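Local atomic coordinates of D-3-phosphoglycerate dehydrogenase-related protein (Vibrio cholerae, PDB entry 4S1V), a protein that probably catalyses the NAD-dependent oxidation of D-3-phosphoglycerate or a related D-2-hydroxyacid, as a member of the D-isomer-specific 2-hydroxyacid dehydrogenase family. Residues C[15-20]-C[299-304]; C[24-29]-C[307-312]; C[109-114]-C[143-148]; C[158-163]-C[186-191]; C[250-255]-C[281-286]. All coordinates share one frame; numbering follows the deposited sequence.

Contact 1: residues C[15-20]-C[299-304]; sequences RGLNAF and IYFQAA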
# COMPACT_ATOMS: atom_id res chain seq x y z
N ARG C 15 29.31 19.83 -15.53
CA ARG C 15 29.53 21.25 -15.86
C ARG C 15 29.81 22.09 -14.62
O ARG C 15 30.56 23.07 -14.69
CB ARG C 15 28.31 21.87 -16.56
CG ARG C 15 28.08 21.44 -18.00
CD ARG C 15 26.96 22.23 -18.68
NE ARG C 15 25.72 22.36 -17.89
CZ ARG C 15 24.56 22.80 -18.38
NH1 ARG C 15 24.46 23.14 -19.66
NH2 ARG C 15 23.49 22.90 -17.60
N GLY C 16 29.20 21.72 -13.50
CA GLY C 16 29.28 22.48 -12.26
C GLY C 16 30.42 22.15 -11.32
O GLY C 16 30.55 22.78 -10.27
N LEU C 17 31.23 21.16 -11.67
CA LEU C 17 32.35 20.75 -10.81
C LEU C 17 33.50 21.75 -10.89
O LEU C 17 33.67 22.42 -11.91
CB LEU C 17 32.85 19.36 -11.20
CG LEU C 17 31.87 18.19 -11.23
CD1 LEU C 17 32.55 16.95 -11.78
CD2 LEU C 17 31.28 17.91 -9.85
N ASN C 18 34.30 21.84 -9.82
CA ASN C 18 35.55 22.60 -9.82
C ASN C 18 36.46 22.16 -10.95
O ASN C 18 37.12 22.97 -11.59
CB ASN C 18 36.31 22.45 -8.50
CG ASN C 18 35.59 23.07 -7.33
OD1 ASN C 18 34.80 24.00 -7.49
ND2 ASN C 18 35.85 22.55 -6.14
N ALA C 19 36.48 20.85 -11.17
CA ALA C 19 37.34 20.25 -12.19
C ALA C 19 37.02 20.72 -13.61
O ALA C 19 37.88 20.68 -14.48
CB ALA C 19 37.30 18.74 -12.09
N PHE C 20 35.78 21.17 -13.85
CA PHE C 20 35.36 21.61 -15.18
C PHE C 20 36.14 22.82 -15.69
O PHE C 20 36.33 22.96 -16.89
CB PHE C 20 33.85 21.89 -15.21
CG PHE C 20 33.25 21.83 -16.59
CD1 PHE C 20 32.95 20.61 -17.19
CD2 PHE C 20 32.98 23.00 -17.30
CE1 PHE C 20 32.39 20.56 -18.46
CE2 PHE C 20 32.42 22.96 -18.57
CZ PHE C 20 32.12 21.73 -19.15
N ILE C 299 37.28 14.14 -7.99
CA ILE C 299 38.47 13.31 -8.17
C ILE C 299 38.50 12.71 -9.59
O ILE C 299 39.50 12.84 -10.30
CB ILE C 299 38.56 12.20 -7.09
CG1 ILE C 299 38.90 12.82 -5.72
CG2 ILE C 299 39.56 11.12 -7.46
CD1 ILE C 299 38.33 12.06 -4.54
N TYR C 300 37.40 12.07 -9.98
CA TYR C 300 37.30 11.44 -11.30
C TYR C 300 37.63 12.40 -12.43
O TYR C 300 38.43 12.09 -13.32
CB TYR C 300 35.90 10.88 -11.55
CG TYR C 300 35.64 9.55 -10.91
CD1 TYR C 300 36.59 8.53 -10.95
CD2 TYR C 300 34.43 9.30 -10.29
CE1 TYR C 300 36.34 7.30 -10.36
CE2 TYR C 300 34.16 8.07 -9.71
CZ TYR C 300 35.12 7.08 -9.74
OH TYR C 300 34.83 5.87 -9.16
N PHE C 301 37.00 13.56 -12.40
CA PHE C 301 37.10 14.48 -13.50
C PHE C 301 38.36 15.33 -13.45
O PHE C 301 38.89 15.68 -14.50
CB PHE C 301 35.79 15.26 -13.65
CG PHE C 301 34.63 14.39 -14.06
CD1 PHE C 301 34.45 14.03 -15.40
CD2 PHE C 301 33.76 13.87 -13.11
CE1 PHE C 301 33.40 13.21 -15.78
CE2 PHE C 301 32.70 13.04 -13.49
CZ PHE C 301 32.52 12.71 -14.83
N GLN C 302 38.89 15.63 -12.26
CA GLN C 302 40.17 16.35 -12.19
C GLN C 302 41.26 15.54 -12.88
O GLN C 302 42.05 16.09 -13.64
CB GLN C 302 40.56 16.75 -10.76
CG GLN C 302 41.01 15.61 -9.85
CD GLN C 302 41.09 16.01 -8.38
OE1 GLN C 302 40.34 16.88 -7.91
NE2 GLN C 302 41.99 15.35 -7.64
N ALA C 303 41.26 14.23 -12.65
CA ALA C 303 42.27 13.34 -13.22
C ALA C 303 42.02 13.08 -14.71
O ALA C 303 42.95 13.10 -15.51
CB ALA C 303 42.33 12.04 -12.44
N ALA C 304 40.75 12.86 -15.07
CA ALA C 304 40.37 12.67 -16.47
C ALA C 304 40.67 13.92 -17.30
O ALA C 304 41.20 13.81 -18.41
CB ALA C 304 38.90 12.28 -16.58

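Contact 2: residues C[24-29]-C[307-312]; sequences QGHDVT and NVVKFA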
# COMPACT_ATOMS: atom_id res chain seq x y z
N GLN C 24 38.86 24.94 -19.62
CA GLN C 24 38.76 26.27 -20.23
C GLN C 24 39.61 26.35 -21.50
O GLN C 24 40.71 25.80 -21.55
CB GLN C 24 39.19 27.33 -19.21
CG GLN C 24 38.75 28.75 -19.55
CD GLN C 24 39.63 29.80 -18.89
OE1 GLN C 24 40.59 29.48 -18.17
NE2 GLN C 24 39.32 31.06 -19.14
N GLY C 25 39.09 27.02 -22.52
CA GLY C 25 39.80 27.12 -23.80
C GLY C 25 39.74 25.85 -24.65
O GLY C 25 40.55 25.66 -25.55
N HIS C 26 38.78 24.97 -24.33
CA HIS C 26 38.47 23.82 -25.16
C HIS C 26 37.02 23.86 -25.52
O HIS C 26 36.23 24.52 -24.84
CB HIS C 26 38.78 22.51 -24.44
CG HIS C 26 40.26 22.18 -24.35
ND1 HIS C 26 40.95 21.67 -25.39
CD2 HIS C 26 41.16 22.29 -23.29
CE1 HIS C 26 42.23 21.47 -25.02
NE2 HIS C 26 42.35 21.85 -23.74
N ASP C 27 36.65 23.14 -26.58
CA ASP C 27 35.26 23.03 -27.00
C ASP C 27 34.62 21.76 -26.41
O ASP C 27 34.85 20.65 -26.91
CB ASP C 27 35.17 23.03 -28.52
CG ASP C 27 33.76 23.28 -29.04
OD1 ASP C 27 32.87 23.65 -28.24
OD2 ASP C 27 33.55 23.10 -30.26
N VAL C 28 33.81 21.94 -25.37
CA VAL C 28 33.26 20.81 -24.60
C VAL C 28 31.73 20.68 -24.73
O VAL C 28 31.00 21.64 -24.50
CB VAL C 28 33.63 20.91 -23.10
CG1 VAL C 28 33.27 19.62 -22.37
CG2 VAL C 28 35.10 21.22 -22.91
N THR C 29 31.27 19.49 -25.10
CA THR C 29 29.84 19.14 -25.03
C THR C 29 29.63 18.01 -24.03
O THR C 29 30.30 16.97 -24.11
CB THR C 29 29.27 18.70 -26.39
OG1 THR C 29 29.57 19.70 -27.38
CG2 THR C 29 27.75 18.50 -26.31
N ASN C 307 44.41 14.41 -17.86
CA ASN C 307 44.93 13.59 -18.95
C ASN C 307 44.57 14.16 -20.33
O ASN C 307 45.35 14.04 -21.28
CB ASN C 307 44.46 12.15 -18.80
CG ASN C 307 45.20 11.41 -17.69
OD1 ASN C 307 46.36 11.73 -17.39
ND2 ASN C 307 44.55 10.43 -17.10
N VAL C 308 43.41 14.79 -20.42
CA VAL C 308 43.01 15.50 -21.63
C VAL C 308 44.02 16.60 -21.97
O VAL C 308 44.51 16.66 -23.10
CB VAL C 308 41.57 16.08 -21.51
CG1 VAL C 308 41.28 17.06 -22.63
CG2 VAL C 308 40.55 14.95 -21.52
N VAL C 309 44.35 17.44 -20.99
CA VAL C 309 45.30 18.55 -21.20
C VAL C 309 46.76 18.09 -21.36
O VAL C 309 47.56 18.77 -22.01
CB VAL C 309 45.16 19.68 -20.14
CG1 VAL C 309 43.75 20.26 -20.16
CG2 VAL C 309 45.52 19.19 -18.75
N LYS C 310 47.09 16.94 -20.78
CA LYS C 310 48.36 16.27 -21.04
C LYS C 310 48.45 15.78 -22.49
O LYS C 310 49.51 15.87 -23.12
CB LYS C 310 48.58 15.10 -20.08
CG LYS C 310 49.09 15.49 -18.70
CD LYS C 310 49.41 14.26 -17.87
CE LYS C 310 50.19 14.63 -16.61
NZ LYS C 310 50.09 13.57 -15.56
N PHE C 311 47.34 15.26 -23.01
CA PHE C 311 47.28 14.80 -24.40
C PHE C 311 47.36 15.99 -25.36
O PHE C 311 48.03 15.91 -26.39
CB PHE C 311 46.01 13.97 -24.67
CG PHE C 311 45.96 13.38 -26.06
CD1 PHE C 311 45.40 14.09 -27.12
CD2 PHE C 311 46.46 12.10 -26.31
CE1 PHE C 311 45.35 13.55 -28.40
CE2 PHE C 311 46.41 11.56 -27.59
CZ PHE C 311 45.85 12.28 -28.63
N ALA C 312 46.68 17.09 -25.02
CA ALA C 312 46.70 18.30 -25.84
C ALA C 312 48.13 18.76 -26.17
O ALA C 312 48.42 19.15 -27.30
CB ALA C 312 45.91 19.41 -25.18

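Contact 3: residues C[109-114]-C[143-148]; sequences LCWSLI and RTLSGR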
# COMPACT_ATOMS: atom_id res chain seq x y z
N LEU C 109 28.08 4.57 0.54
CA LEU C 109 26.81 4.27 -0.13
C LEU C 109 26.33 2.85 0.16
O LEU C 109 25.15 2.64 0.45
CB LEU C 109 26.92 4.52 -1.65
CG LEU C 109 25.70 4.40 -2.59
CD1 LEU C 109 25.39 2.95 -2.92
CD2 LEU C 109 24.47 5.13 -2.05
N CYS C 110 27.25 1.88 0.10
CA CYS C 110 26.94 0.50 0.45
C CYS C 110 26.33 0.45 1.85
O CYS C 110 25.33 -0.22 2.07
CB CYS C 110 28.19 -0.38 0.38
SG CYS C 110 27.88 -2.12 0.77
N TRP C 111 26.93 1.19 2.78
CA TRP C 111 26.42 1.21 4.14
C TRP C 111 25.06 1.83 4.24
O TRP C 111 24.20 1.35 4.99
CB TRP C 111 27.39 1.92 5.09
CG TRP C 111 27.24 1.37 6.47
CD1 TRP C 111 26.74 2.02 7.60
CD2 TRP C 111 27.50 -0.01 6.91
NE1 TRP C 111 26.71 1.17 8.68
CE2 TRP C 111 27.16 -0.06 8.33
CE3 TRP C 111 27.99 -1.15 6.29
CZ2 TRP C 111 27.30 -1.22 9.08
CZ3 TRP C 111 28.14 -2.32 7.05
CH2 TRP C 111 27.80 -2.35 8.41
N SER C 112 24.84 2.89 3.48
CA SER C 112 23.55 3.56 3.42
C SER C 112 22.45 2.62 2.91
O SER C 112 21.32 2.67 3.39
CB SER C 112 23.64 4.79 2.51
OG SER C 112 22.40 5.47 2.46
N LEU C 113 22.80 1.76 1.95
CA LEU C 113 21.88 0.77 1.42
C LEU C 113 21.55 -0.26 2.49
O LEU C 113 20.39 -0.63 2.68
CB LEU C 113 22.47 0.06 0.19
CG LEU C 113 22.80 0.80 -1.11
CD1 LEU C 113 22.71 -0.15 -2.29
CD2 LEU C 113 21.89 2.00 -1.34
N ILE C 114 22.59 -0.70 3.19
CA ILE C 114 22.44 -1.71 4.24
C ILE C 114 21.50 -1.22 5.34
O ILE C 114 20.59 -1.94 5.76
CB ILE C 114 23.82 -2.15 4.78
CG1 ILE C 114 24.53 -3.02 3.74
CG2 ILE C 114 23.68 -2.89 6.11
CD1 ILE C 114 26.03 -3.15 3.92
N ARG C 143 15.14 -3.96 11.45
CA ARG C 143 16.04 -4.69 12.35
C ARG C 143 17.37 -3.95 12.53
O ARG C 143 17.88 -3.35 11.58
CB ARG C 143 16.32 -6.09 11.81
CG ARG C 143 15.13 -7.04 11.88
CD ARG C 143 15.30 -8.21 10.94
NE ARG C 143 16.34 -9.14 11.40
CZ ARG C 143 16.12 -10.35 11.90
NH1 ARG C 143 14.88 -10.82 12.02
NH2 ARG C 143 17.14 -11.09 12.30
N THR C 144 17.91 -4.00 13.75
CA THR C 144 19.23 -3.44 14.02
C THR C 144 20.32 -4.32 13.41
O THR C 144 20.13 -5.53 13.20
CB THR C 144 19.50 -3.27 15.53
OG1 THR C 144 19.29 -4.51 16.21
CG2 THR C 144 18.59 -2.22 16.14
N LEU C 145 21.46 -3.71 13.12
CA LEU C 145 22.61 -4.46 12.63
C LEU C 145 23.42 -5.06 13.78
O LEU C 145 24.02 -6.12 13.64
CB LEU C 145 23.50 -3.56 11.77
CG LEU C 145 22.91 -3.01 10.48
CD1 LEU C 145 23.82 -1.93 9.92
CD2 LEU C 145 22.69 -4.12 9.45
N SER C 146 23.42 -4.35 14.92
CA SER C 146 24.12 -4.76 16.13
C SER C 146 23.81 -6.21 16.49
O SER C 146 22.65 -6.57 16.63
CB SER C 146 23.71 -3.85 17.29
OG SER C 146 24.45 -4.16 18.47
N GLY C 147 24.86 -7.03 16.61
CA GLY C 147 24.68 -8.46 16.91
C GLY C 147 24.64 -9.37 15.69
O GLY C 147 25.02 -10.54 15.77
N ARG C 148 24.19 -8.85 14.55
CA ARG C 148 24.10 -9.64 13.32
C ARG C 148 25.47 -9.83 12.67
O ARG C 148 26.29 -8.91 12.67
CB ARG C 148 23.11 -8.99 12.33
CG ARG C 148 21.64 -9.08 12.74
CD ARG C 148 20.69 -8.50 11.70
NE ARG C 148 20.38 -9.44 10.62
CZ ARG C 148 19.48 -9.24 9.66
NH1 ARG C 148 18.75 -8.13 9.61
NH2 ARG C 148 19.30 -10.17 8.74

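Contact 4: residues C[158-163]-C[186-191]; sequences IGQRIA and LELGYQ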
# COMPACT_ATOMS: atom_id res chain seq x y z
N ILE C 158 37.33 -1.23 -0.66
CA ILE C 158 35.94 -1.03 -0.24
C ILE C 158 35.54 -2.00 0.88
O ILE C 158 35.02 -1.56 1.90
CB ILE C 158 34.95 -1.09 -1.43
CG1 ILE C 158 35.28 0.02 -2.44
CG2 ILE C 158 33.52 -0.92 -0.95
CD1 ILE C 158 34.57 -0.10 -3.78
N GLY C 159 35.81 -3.29 0.69
CA GLY C 159 35.50 -4.31 1.70
C GLY C 159 35.98 -3.97 3.10
O GLY C 159 35.22 -4.10 4.07
N GLN C 160 37.24 -3.51 3.22
CA GLN C 160 37.83 -3.18 4.52
C GLN C 160 37.08 -2.07 5.24
O GLN C 160 36.94 -2.10 6.47
CB GLN C 160 39.29 -2.76 4.36
CG GLN C 160 40.26 -3.93 4.29
CD GLN C 160 41.66 -3.51 3.91
OE1 GLN C 160 42.29 -2.70 4.60
NE2 GLN C 160 42.17 -4.06 2.82
N ARG C 161 36.60 -1.09 4.48
CA ARG C 161 35.81 -0.01 5.03
C ARG C 161 34.46 -0.48 5.54
O ARG C 161 34.01 -0.01 6.59
CB ARG C 161 35.65 1.12 4.00
CG ARG C 161 36.94 1.90 3.83
CD ARG C 161 36.88 2.95 2.75
NE ARG C 161 38.24 3.40 2.44
CZ ARG C 161 38.82 4.48 2.96
NH1 ARG C 161 38.18 5.26 3.82
NH2 ARG C 161 40.06 4.77 2.61
N ILE C 162 33.84 -1.40 4.81
CA ILE C 162 32.56 -2.00 5.22
C ILE C 162 32.71 -2.77 6.54
O ILE C 162 31.85 -2.68 7.42
CB ILE C 162 31.98 -2.91 4.10
CG1 ILE C 162 31.80 -2.13 2.78
CG2 ILE C 162 30.66 -3.55 4.51
CD1 ILE C 162 31.03 -0.82 2.91
N ALA C 163 33.81 -3.51 6.66
CA ALA C 163 34.16 -4.22 7.90
C ALA C 163 34.30 -3.28 9.09
O ALA C 163 33.78 -3.57 10.16
CB ALA C 163 35.44 -5.03 7.71
N LEU C 186 42.18 -12.14 9.23
CA LEU C 186 42.81 -12.62 10.47
C LEU C 186 43.73 -11.57 11.08
O LEU C 186 43.68 -11.32 12.27
CB LEU C 186 43.55 -13.94 10.26
CG LEU C 186 42.75 -15.20 9.86
CD1 LEU C 186 43.65 -16.42 9.91
CD2 LEU C 186 41.52 -15.42 10.73
N GLU C 187 44.56 -10.93 10.25
CA GLU C 187 45.46 -9.86 10.72
C GLU C 187 44.72 -8.66 11.32
O GLU C 187 45.27 -7.98 12.19
CB GLU C 187 46.38 -9.40 9.59
CG GLU C 187 47.45 -10.41 9.21
CD GLU C 187 48.13 -10.08 7.89
OE1 GLU C 187 47.71 -9.09 7.24
OE2 GLU C 187 49.07 -10.80 7.50
N LEU C 188 43.50 -8.42 10.87
CA LEU C 188 42.68 -7.36 11.45
C LEU C 188 41.83 -7.84 12.64
O LEU C 188 41.19 -7.04 13.32
CB LEU C 188 41.80 -6.70 10.37
CG LEU C 188 42.56 -6.00 9.23
CD1 LEU C 188 41.61 -5.58 8.11
CD2 LEU C 188 43.38 -4.82 9.74
N GLY C 189 41.82 -9.15 12.88
CA GLY C 189 41.10 -9.73 14.02
C GLY C 189 39.65 -10.06 13.73
O GLY C 189 38.85 -10.21 14.66
N TYR C 190 39.31 -10.15 12.44
CA TYR C 190 37.99 -10.62 12.00
C TYR C 190 38.03 -12.14 11.81
O TYR C 190 39.07 -12.77 11.96
CB TYR C 190 37.59 -9.96 10.67
CG TYR C 190 37.68 -8.45 10.62
CD1 TYR C 190 37.29 -7.65 11.70
CD2 TYR C 190 38.14 -7.81 9.47
CE1 TYR C 190 37.37 -6.27 11.63
CE2 TYR C 190 38.22 -6.44 9.39
CZ TYR C 190 37.83 -5.67 10.46
OH TYR C 190 37.91 -4.30 10.36
N GLN C 191 36.88 -12.73 11.48
CA GLN C 191 36.86 -14.16 11.19
C GLN C 191 37.07 -14.42 9.71
O GLN C 191 36.65 -13.63 8.87
CB GLN C 191 35.54 -14.79 11.64
CG GLN C 191 35.14 -14.49 13.08
CD GLN C 191 33.78 -15.05 13.42
OE1 GLN C 191 33.59 -16.27 13.44
NE2 GLN C 191 32.82 -14.17 13.69

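Contact 5: residues C[250-255]-C[281-286]; sequences SVMQAN and PNVLCA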
# COMPACT_ATOMS: atom_id res chain seq x y z
N SER C 250 14.82 -14.67 -8.88
CA SER C 250 14.06 -15.89 -8.64
C SER C 250 13.95 -16.18 -7.14
O SER C 250 12.87 -16.50 -6.65
CB SER C 250 14.71 -17.07 -9.37
OG SER C 250 13.93 -18.25 -9.22
N VAL C 251 15.06 -16.00 -6.41
CA VAL C 251 15.13 -16.31 -4.97
C VAL C 251 14.39 -15.29 -4.10
O VAL C 251 13.65 -15.66 -3.20
CB VAL C 251 16.60 -16.46 -4.50
CG1 VAL C 251 16.69 -16.52 -2.99
CG2 VAL C 251 17.23 -17.71 -5.10
N MET C 252 14.57 -14.00 -4.40
CA MET C 252 13.88 -12.96 -3.65
C MET C 252 12.36 -13.00 -3.84
O MET C 252 11.59 -12.81 -2.88
CB MET C 252 14.44 -11.58 -4.00
CG MET C 252 15.89 -11.39 -3.57
SD MET C 252 16.14 -11.71 -1.81
CE MET C 252 17.62 -12.71 -1.88
N GLN C 253 11.92 -13.27 -5.07
CA GLN C 253 10.49 -13.38 -5.35
C GLN C 253 9.89 -14.53 -4.54
O GLN C 253 8.81 -14.39 -3.99
CB GLN C 253 10.25 -13.57 -6.86
CG GLN C 253 9.12 -14.55 -7.21
CD GLN C 253 7.75 -13.95 -7.05
OE1 GLN C 253 6.78 -14.65 -6.74
NE2 GLN C 253 7.67 -12.64 -7.25
N ALA C 254 10.62 -15.64 -4.46
CA ALA C 254 10.17 -16.84 -3.75
C ALA C 254 10.16 -16.70 -2.22
O ALA C 254 9.47 -17.46 -1.52
CB ALA C 254 11.03 -18.03 -4.15
N ASN C 255 10.91 -15.73 -1.70
CA ASN C 255 11.12 -15.62 -0.25
C ASN C 255 10.95 -14.20 0.27
O ASN C 255 11.94 -13.49 0.48
CB ASN C 255 12.49 -16.18 0.12
CG ASN C 255 12.64 -17.64 -0.25
OD1 ASN C 255 12.24 -18.53 0.51
ND2 ASN C 255 13.19 -17.91 -1.43
N PRO C 281 9.03 -5.76 -3.43
CA PRO C 281 9.12 -4.93 -2.22
C PRO C 281 10.31 -5.28 -1.33
O PRO C 281 10.80 -4.41 -0.61
CB PRO C 281 7.80 -5.21 -1.49
CG PRO C 281 7.30 -6.50 -2.05
CD PRO C 281 7.74 -6.49 -3.49
N ASN C 282 10.76 -6.54 -1.38
CA ASN C 282 11.87 -6.99 -0.53
C ASN C 282 13.28 -6.78 -1.11
O ASN C 282 14.27 -7.25 -0.53
CB ASN C 282 11.67 -8.45 -0.08
CG ASN C 282 11.66 -9.44 -1.24
OD1 ASN C 282 11.36 -9.08 -2.38
ND2 ASN C 282 11.98 -10.70 -0.95
N VAL C 283 13.38 -6.09 -2.24
CA VAL C 283 14.69 -5.71 -2.80
C VAL C 283 14.80 -4.20 -2.89
O VAL C 283 13.99 -3.54 -3.56
CB VAL C 283 14.94 -6.35 -4.19
CG1 VAL C 283 16.27 -5.88 -4.78
CG2 VAL C 283 14.90 -7.86 -4.10
N LEU C 284 15.79 -3.64 -2.22
CA LEU C 284 16.10 -2.23 -2.36
C LEU C 284 16.96 -2.07 -3.61
O LEU C 284 18.00 -2.71 -3.74
CB LEU C 284 16.80 -1.70 -1.10
CG LEU C 284 17.08 -0.19 -0.99
CD1 LEU C 284 17.11 0.27 0.45
CD2 LEU C 284 18.37 0.22 -1.70
N CYS C 285 16.50 -1.23 -4.53
CA CYS C 285 17.19 -1.00 -5.81
C CYS C 285 17.64 0.46 -5.93
O CYS C 285 16.80 1.37 -5.93
CB CYS C 285 16.28 -1.34 -6.99
SG CYS C 285 15.76 -3.07 -7.12
N ALA C 286 18.95 0.67 -6.02
CA ALA C 286 19.51 2.01 -6.21
C ALA C 286 20.17 2.10 -7.59
O ALA C 286 20.68 1.09 -8.07
CB ALA C 286 20.51 2.34 -5.11

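Contact 1: residues C[15-20]-C[299-304]
Ala19, whose methyl group rests on the helix backbone at Phe301 and Gln302, has its amide N bonded to OE1 of Glu298, one turn back on the same helix. The other carboxylate oxygen, OE2, takes the amide N of Asn18, so Glu298 holds two successive peptide N-H groups of the loop against helix 294-312. With the backbone pinned in this way, Ala19 CB settles 3.5 Å from Gln302 N and 4.1 Å from Phe301 CB. The backbones run close here, Ala19 CA and Gln302 CA being 4.8 Å apart, and the methyl fills the contact by itself. The helix is the last one of the chain, which returns to the N-terminal domain and packs beside its parallel five-stranded sheet of order 2-1-3-4-5, a flavodoxin-like fold; residues 15-20 belong to the link between the first two strands of that sheet. Beside Ala19, Leu17 reaches Phe301 with one branch, CD1 lying 3.6 Å from CD2 of the ring at an oblique slant. Phe301 has CG anti to its own carbonyl carbon (chi1 -66°), which swings the ring out from the helix to meet that methyl. The same ring stands edge-to-face with Tyr297 and packs on Val14 and Ile54, while Leu17 also touches Leu141 of the second subunit.

Contact 2: residues C[24-29]-C[307-312]
His26 points its ring from the residue just before strand 27-30 toward the last turns of helix 294-312, where Val309 and Ala312 receive it. The backbones stay well apart, 9.5 Å between His26 CA and Val309 CA, so the imidazole has to bridge the interval. Its first torsion does this by setting CG anti to the carbonyl carbon (chi1 -75°), and the second turns the ring roughly perpendicular to the plane through CA, CB and CG (chi2 -78°). The far end of the imidazole then meets two methyl groups. Ala312 CB sits at the ring edge, close to the ring plane, 4.2 Å from CE1. Val309 approaches more slantwise and uses a single branch, CG1, which comes to 4.2 Å from NE2; with chi1 at -59° that branch is the one lying anti to the carbonyl carbon. Both distances are those of loose van der Waals contact. On the near side of the ring, ND1 is hydrogen-bonded to the backbone N of Met2, a bond that anchors the ring's rotation and is consistent with ND1 acting as acceptor. Val308, one residue before Val309, has its CB directed toward the strand segment and also packs on Ile4, Leu73 and Ser75 of the sheet. This is the helix-over-sheet layer of a flavodoxin-like alpha/beta domain, with the C-terminal helix covering the sheet and His26, at the entry to the outermost strand 27-30, packing against that helix at the surface.

Contact 3: residues C[109-114]-C[143-148]
Ile114 and Leu145 mark the nearest approach of the two backbones, CA to CA 8.8 Å, between a regular helix turn and a loop without helix or strand. Leu145 opens a type II beta turn that runs to Arg148 and is closed by the bond from Arg148 N to Leu145 O, 2.9 Å. Gly147 fills the third place with its phi of 94°. From the first position of this turn Leu145 points at the helix and touches two side chains there. CD1 reaches the six-membered part of the Trp111 indole, 3.6 Å from CZ2, the two side chains coming from opposite directions. It also comes within 3.9 Å of Ile114 CG2, the atom that Leu145 CD2 touches at 3.7 Å; here the side chains stand nearly at right angles. Trp111 gets there because its CG is anti to the backbone N (chi1 -152°), carrying the indole forward to the leucine; the ring also meets Phe169 edge-to-face. What crosses between the segments is wholly apolar, whereas two of the loop's amides, those of Leu145 and Ser146, bond to Glu108 of the second subunit. The turn thus directs the Leu145 side chain to its own helix and two N-H groups to the subunit interface.

Contact 4: residues C[158-163]-C[186-191]
Tyr190 and Ala163 share most of the surface that this contact buries. The tyrosine reaches across from just beyond helix 179-188, and its far end settles against the alanine methyl: CE2 is 3.5 Å and OH 3.7 Å from Ala163 CB. The approach is slanted. Tyr190 has CG anti to its carbonyl carbon (chi1 -51°), which sends the ring toward helix 157-168. One face of the ring is covered by its own segment, where Leu188 CB lies 3.7 Å above the plane, displaced toward the rim. That fold-back goes with the Schellman motif ending the helix at Gly189, with phi of 88°, which turns the chain sharply between Leu188 and Tyr190. The third participant, Gln160, contributes only its aliphatic part, CG standing 4.4 Å from Leu188 CD1, while its amide NE2 is bonded to Leu155 O, within what is probably the glycine-rich loop of the Rossmann-type domain. Helix 157-168 connects strand 150-153 to 173-176, helix 179-188 connects 173-176 to 191-192, and the two helices pack beside each other. Beneath them, Ala163 rests on Ile152 and Ile173, and Tyr190 leans on Ile173 as the chain enters the short edge strand 191-192.

Contact 5: residues C[250-255]-C[281-286]
The amide of Asn282 turns its edge to the end of helix 247-254 and uses its own plane to bond there: ND2 donates to Met252 O at 2.9 Å, with the acceptor only 9° out of the amide plane. The bond is nearly straight at the hydrogen (167°), yet seen from the carbonyl the donor stands above the plane of Met252 C=O and not on a lone pair. Met252 O also takes the backbone N of Asn255, 3.2 Å away, and the two donors come from opposite faces of the carbonyl. A second flat group, the amide of Asn255, turns back into its helix; its ND2 reaches Val251 O at 2.9 Å, in the plane of both the amide and the carbonyl. Asn282 can reach the helix because its CG sits between the backbone N and the carbonyl carbon (chi1 63°). ND2 has a further acceptor in Arg258 O. Next to the polar group lies an apolar one. Met252 CB and CG are each 3.7 Å from Val283 CG2, the two side chains meeting at about a right angle, before the methionine chain bends away toward its sulphur. Strand 283-285 is one of the two outermost strands, within this chain, of the NAD-binding domain's parallel sheet. One amide nitrogen therefore donates to two carbonyl oxygens, Met252 O and Arg258 O, linking the helix end to the chain leading into strand 259-262, while Val283 adds an apolar contact beside it.

The five contacts fall into two groups that match the two domains of the family. Contacts 1 and 2 lie in the flavodoxin-like domain, share helix 294-312, and touch through Phe20 and Val28; their centres are 12 Å apart. Contacts 3, 4 and 5 follow one another in series within the NAD-binding domain. Contact 3 comes first of these along the chain but lies between the other two in space, its helix 104-119 touching Ile162 of contact 4 and Leu284 of contact 5, with centres about 16 and 17 Å away. Contacts 2 and 5 are farthest apart, about 44 Å between centres. Because the N-terminal domain is completed by the chain's last helix, contacts 1 and 2 bracket the whole NAD-binding domain in sequence.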